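Local coordinates for AbiEi antitoxin C-terminal domain-containing protein (Mycobacterium tuberculosis, PDB 1ZEL) that is of unknown function but probably binds DNA through a winged helix-turn-helix and carries a domain related to the AbiEi antitoxins, at residues A[257-269]-A[277-289]. Sequence-based numbering, arbitrary orientation.
Sequences EVMPVTRFTTAHS and WAPEYQLVDELVV
Thr262, Arg263 and Phe264 pair in parallel with Leu283, Val284 and Asp285, joining an edge strand to the central strand of a small mixed three-stranded sheet near the chain's C-terminal end. A G1 beta bulge, with Gln282 and Leu283 both opposite Ala278, leads into the central strand.

Four backbone hydrogen bonds hold the pairing. Thr262 N gives to Gln282 O, Val284 N to Thr262 O and Phe264 N to Val284 O (2.8 Å), and Glu286 N closes the ladder on Phe264 O.

Apolar packing backs the pairing. Thr262, Leu283 and Phe264 share the buried face, where Thr262 rests on helix 228-240 and Phe264 on Pro194. The broad, flat Phe264 ring suits this side: Val288 CG2 sits over its centre in a CH-pi contact, 4.3 Å from the centroid, while Leu287 CD2 comes within 3.5 Å of Phe264 CE2. Val284 points to the other, more exposed face with Arg263; just before the strand, the branched Val261 puts CG1 against Val284 CG2 and Trp277 CZ3.

Asp285, also on the buried side, suits the end of its strand because its short carboxylate reaches the start of helix 288-296: OD1 takes Leu287 N and Val288 N, and OD2 takes Val289 N and the Tyr236 hydroxyl.

Polar side chains gather at Glu286, whose chain, extended beyond CG (chi2 179°), carries its carboxylate across to Arg263 and His268. Arg263 NE forms a long salt bridge with Glu286 OE2 (3.4 Å), the guanidinium and carboxylate planes 47° apart. His268 ND1 donates almost straight (170°) to the syn lone pair of Glu286 OE1 at 2.8 Å, with that oxygen in the imidazole plane.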
loop_
_atom_site.group_PDB
_atom_site.type_symbol
_atom_site.label_atom_id
_atom_site.label_comp_id
_atom_site.label_asym_id
_atom_site.label_seq_id
_atom_site.Cartn_x
_atom_site.Cartn_y
_atom_site.Cartn_z
ATOM N N GLU A 257 -0.274 -6.634 32.386
ATOM C CA GLU A 257 0.916 -6.433 33.231
ATOM C C GLU A 257 2.040 -7.421 32.945
ATOM O O GLU A 257 3.184 -7.007 32.737
ATOM C CB GLU A 257 0.543 -6.489 34.721
ATOM C CG GLU A 257 1.692 -6.141 35.655
ATOM N N VAL A 258 1.722 -8.715 32.942
ATOM C CA VAL A 258 2.756 -9.745 32.788
ATOM C C VAL A 258 3.226 -9.767 31.364
ATOM O O VAL A 258 2.424 -9.728 30.427
ATOM C CB VAL A 258 2.287 -11.173 33.217
ATOM C CG1 VAL A 258 1.999 -11.220 34.726
ATOM C CG2 VAL A 258 1.080 -11.636 32.391
ATOM N N MET A 259 4.539 -9.810 31.204
ATOM C CA MET A 259 5.151 -9.619 29.919
ATOM C C MET A 259 6.050 -10.800 29.611
ATOM O O MET A 259 7.208 -10.813 30.012
ATOM C CB MET A 259 5.957 -8.325 29.973
ATOM C CG MET A 259 6.204 -7.688 28.663
ATOM S SD MET A 259 6.393 -5.912 28.836
ATOM C CE MET A 259 7.977 -5.815 29.633
ATOM N N PRO A 260 5.514 -11.818 28.913
ATOM C CA PRO A 260 6.349 -12.922 28.405
ATOM C C PRO A 260 7.488 -12.390 27.541
ATOM O O PRO A 260 7.377 -11.288 27.005
ATOM C CB PRO A 260 5.359 -13.725 27.545
ATOM C CG PRO A 260 4.024 -13.470 28.227
ATOM C CD PRO A 260 4.094 -12.009 28.571
ATOM N N VAL A 261 8.569 -13.153 27.392
ATOM C CA VAL A 261 9.654 -12.702 26.504
ATOM C C VAL A 261 9.160 -12.828 25.062
ATOM O O VAL A 261 8.514 -13.814 24.718
ATOM C CB VAL A 261 10.987 -13.476 26.707
ATOM C CG1 VAL A 261 12.028 -13.052 25.659
ATOM C CG2 VAL A 261 11.535 -13.237 28.111
ATOM N N THR A 262 9.428 -11.824 24.231
ATOM C CA THR A 262 9.021 -11.906 22.835
ATOM C C THR A 262 10.221 -11.823 21.910
ATOM O O THR A 262 11.243 -11.236 22.278
ATOM C CB THR A 262 7.996 -10.787 22.468
ATOM O OG1 THR A 262 7.330 -11.144 21.250
ATOM C CG2 THR A 262 8.712 -9.448 22.283
ATOM N N ARG A 263 10.109 -12.437 20.730
ATOM C CA ARG A 263 11.151 -12.330 19.712
ATOM C C ARG A 263 10.736 -11.310 18.666
ATOM O O ARG A 263 9.564 -11.222 18.307
ATOM C CB ARG A 263 11.409 -13.685 19.048
ATOM C CG ARG A 263 12.213 -14.668 19.880
ATOM C CD ARG A 263 12.408 -15.989 19.116
ATOM N NE ARG A 263 13.127 -17.007 19.886
ATOM C CZ ARG A 263 12.584 -18.131 20.361
ATOM N NH1 ARG A 263 11.298 -18.407 20.157
ATOM N NH2 ARG A 263 13.335 -18.996 21.033
ATOM N N PHE A 264 11.702 -10.534 18.196
ATOM C CA PHE A 264 11.496 -9.606 17.109
ATOM C C PHE A 264 12.162 -10.285 15.947
ATOM O O PHE A 264 13.377 -10.299 15.858
ATOM C CB PHE A 264 12.148 -8.238 17.379
ATOM C CG PHE A 264 11.487 -7.105 16.622
ATOM C CD1 PHE A 264 11.307 -5.870 17.206
ATOM C CD2 PHE A 264 11.015 -7.300 15.322
ATOM C CE1 PHE A 264 10.668 -4.834 16.506
ATOM C CE2 PHE A 264 10.376 -6.275 14.625
ATOM C CZ PHE A 264 10.195 -5.050 15.226
ATOM N N THR A 265 11.360 -10.899 15.087
ATOM C CA THR A 265 11.874 -11.758 14.032
ATOM C C THR A 265 10.818 -11.875 12.927
ATOM O O THR A 265 9.627 -11.776 13.202
ATOM C CB THR A 265 12.235 -13.182 14.563
ATOM O OG1 THR A 265 12.920 -13.915 13.535
ATOM C CG2 THR A 265 10.976 -13.975 14.983
ATOM N N THR A 266 11.255 -12.096 11.687
ATOM C CA THR A 266 10.307 -12.387 10.604
ATOM C C THR A 266 10.108 -13.894 10.434
ATOM O O THR A 266 9.161 -14.351 9.760
ATOM C CB THR A 266 10.736 -11.762 9.266
ATOM O OG1 THR A 266 12.104 -12.080 9.009
ATOM C CG2 THR A 266 10.589 -10.259 9.317
ATOM N N ALA A 267 11.011 -14.652 11.059
ATOM C CA ALA A 267 10.997 -16.107 11.072
ATOM C C ALA A 267 12.153 -16.525 11.973
ATOM O O ALA A 267 13.322 -16.371 11.607
ATOM C CB ALA A 267 11.171 -16.692 9.640
ATOM N N HIS A 268 11.837 -17.022 13.166
ATOM C CA HIS A 268 12.883 -17.435 14.107
ATOM C C HIS A 268 13.728 -18.638 13.616
ATOM O O HIS A 268 13.191 -19.631 13.118
ATOM C CB HIS A 268 12.281 -17.712 15.490
ATOM C CG HIS A 268 13.246 -18.337 16.448
ATOM N ND1 HIS A 268 14.376 -17.687 16.892
ATOM C CD2 HIS A 268 13.251 -19.554 17.041
ATOM C CE1 HIS A 268 15.041 -18.478 17.715
ATOM N NE2 HIS A 268 14.374 -19.612 17.831
ATOM N N SER A 269 15.049 -18.521 13.757
ATOM C CA SER A 269 15.977 -19.642 13.532
ATOM C C SER A 269 17.138 -19.629 14.546
ATOM O O SER A 269 17.660 -18.561 14.915
ATOM C CB SER A 269 16.502 -19.661 12.080
ATOM O OG SER A 269 17.069 -18.407 11.709
ATOM N N TRP A 277 19.592 -8.765 23.397
ATOM C CA TRP A 277 18.582 -8.860 24.452
ATOM C C TRP A 277 18.257 -7.466 24.932
ATOM O O TRP A 277 19.158 -6.724 25.296
ATOM C CB TRP A 277 19.129 -9.713 25.606
ATOM C CG TRP A 277 18.396 -9.686 26.959
ATOM C CD1 TRP A 277 18.955 -9.411 28.180
ATOM C CD2 TRP A 277 17.024 -9.991 27.211
ATOM N NE1 TRP A 277 18.009 -9.518 29.178
ATOM C CE2 TRP A 277 16.817 -9.877 28.607
ATOM C CE3 TRP A 277 15.930 -10.330 26.385
ATOM C CZ2 TRP A 277 15.568 -10.097 29.204
ATOM C CZ3 TRP A 277 14.691 -10.563 26.983
ATOM C CH2 TRP A 277 14.517 -10.432 28.379
ATOM N N ALA A 278 16.970 -7.119 24.921
ATOM C CA ALA A 278 16.494 -5.848 25.442
ATOM C C ALA A 278 15.548 -6.038 26.647
ATOM O O ALA A 278 14.322 -6.091 26.488
ATOM C CB ALA A 278 15.805 -5.052 24.304
ATOM N N PRO A 279 16.107 -6.154 27.862
ATOM C CA PRO A 279 15.272 -6.489 29.018
ATOM C C PRO A 279 14.194 -5.427 29.336
ATOM O O PRO A 279 13.162 -5.761 29.925
ATOM C CB PRO A 279 16.293 -6.623 30.156
ATOM C CG PRO A 279 17.462 -5.782 29.715
ATOM C CD PRO A 279 17.528 -6.007 28.239
ATOM N N GLU A 280 14.429 -4.175 28.931
ATOM C CA GLU A 280 13.470 -3.091 29.108
ATOM C C GLU A 280 12.129 -3.429 28.436
ATOM O O GLU A 280 11.078 -2.978 28.861
ATOM C CB GLU A 280 14.053 -1.794 28.526
ATOM C CG GLU A 280 15.452 -1.397 29.072
ATOM C CD GLU A 280 16.638 -2.134 28.416
ATOM O OE1 GLU A 280 16.450 -2.831 27.394
ATOM O OE2 GLU A 280 17.781 -2.007 28.928
ATOM N N TYR A 281 12.188 -4.238 27.371
ATOM C CA TYR A 281 10.995 -4.578 26.581
ATOM C C TYR A 281 10.715 -6.068 26.580
ATOM O O TYR A 281 9.827 -6.546 25.854
ATOM C CB TYR A 281 11.131 -4.042 25.146
ATOM C CG TYR A 281 11.596 -2.616 25.148
ATOM C CD1 TYR A 281 12.942 -2.299 24.952
ATOM C CD2 TYR A 281 10.717 -1.583 25.453
ATOM C CE1 TYR A 281 13.376 -0.967 25.004
ATOM C CE2 TYR A 281 11.145 -0.261 25.510
ATOM C CZ TYR A 281 12.482 0.036 25.292
ATOM O OH TYR A 281 12.908 1.352 25.336
ATOM N N GLN A 282 11.458 -6.793 27.425
ATOM C CA GLN A 282 11.477 -8.249 27.456
ATOM C C GLN A 282 11.509 -8.805 26.049
ATOM O O GLN A 282 10.651 -9.585 25.649
ATOM C CB GLN A 282 10.295 -8.801 28.288
ATOM C CG GLN A 282 10.380 -8.417 29.806
ATOM C CD GLN A 282 11.508 -9.144 30.511
ATOM O OE1 GLN A 282 11.477 -10.363 30.627
ATOM N NE2 GLN A 282 12.524 -8.407 30.959
ATOM N N LEU A 283 12.520 -8.377 25.297
ATOM C CA LEU A 283 12.556 -8.634 23.881
ATOM C C LEU A 283 13.908 -9.155 23.452
ATOM O O LEU A 283 14.953 -8.597 23.817
ATOM C CB LEU A 283 12.223 -7.322 23.140
ATOM C CG LEU A 283 12.062 -7.339 21.638
ATOM C CD1 LEU A 283 11.023 -6.335 21.280
ATOM C CD2 LEU A 283 13.363 -7.002 20.976
ATOM N N VAL A 284 13.870 -10.228 22.669
ATOM C CA VAL A 284 15.047 -10.744 21.978
ATOM C C VAL A 284 14.943 -10.248 20.520
ATOM O O VAL A 284 14.016 -10.608 19.796
ATOM C CB VAL A 284 15.103 -12.284 22.032
ATOM C CG1 VAL A 284 16.259 -12.804 21.185
ATOM C CG2 VAL A 284 15.274 -12.750 23.503
ATOM N N ASP A 285 15.876 -9.394 20.126
ATOM C CA ASP A 285 15.871 -8.814 18.796
ATOM C C ASP A 285 16.730 -9.649 17.846
ATOM O O ASP A 285 17.948 -9.649 17.949
ATOM C CB ASP A 285 16.366 -7.356 18.849
ATOM C CG ASP A 285 16.382 -6.677 17.473
ATOM O OD1 ASP A 285 15.692 -7.156 16.555
ATOM O OD2 ASP A 285 17.099 -5.660 17.310
ATOM N N GLU A 286 16.072 -10.346 16.918
ATOM C CA GLU A 286 16.755 -11.150 15.907
ATOM C C GLU A 286 16.737 -10.471 14.546
ATOM O O GLU A 286 17.213 -11.019 13.536
ATOM C CB GLU A 286 16.109 -12.527 15.836
ATOM C CG GLU A 286 16.131 -13.218 17.175
ATOM C CD GLU A 286 15.480 -14.580 17.191
ATOM O OE1 GLU A 286 14.862 -14.987 16.179
ATOM O OE2 GLU A 286 15.600 -15.255 18.238
ATOM N N LEU A 287 16.250 -9.239 14.532
ATOM C CA LEU A 287 15.950 -8.572 13.281
ATOM C C LEU A 287 16.559 -7.186 13.115
ATOM O O LEU A 287 17.313 -6.966 12.188
ATOM C CB LEU A 287 14.434 -8.510 13.082
ATOM C CG LEU A 287 13.846 -7.721 11.907
ATOM C CD1 LEU A 287 14.197 -8.384 10.599
ATOM C CD2 LEU A 287 12.343 -7.701 12.107
ATOM N N VAL A 288 16.195 -6.250 13.980
ATOM C CA VAL A 288 16.531 -4.855 13.757
ATOM C C VAL A 288 18.048 -4.642 13.860
ATOM O O VAL A 288 18.693 -4.300 12.861
ATOM C CB VAL A 288 15.720 -3.929 14.679
ATOM C CG1 VAL A 288 16.200 -2.481 14.583
ATOM C CG2 VAL A 288 14.220 -4.005 14.301
ATOM N N VAL A 289 18.620 -4.895 15.039
ATOM C CA VAL A 289 20.083 -4.762 15.227
ATOM C C VAL A 289 20.907 -5.741 14.349
ATOM O O VAL A 289 21.845 -5.322 13.660
ATOM C CB VAL A 289 20.467 -4.747 16.735
ATOM C CG1 VAL A 289 21.962 -4.515 16.924
ATOM C CG2 VAL A 289 19.709 -3.635 17.433
#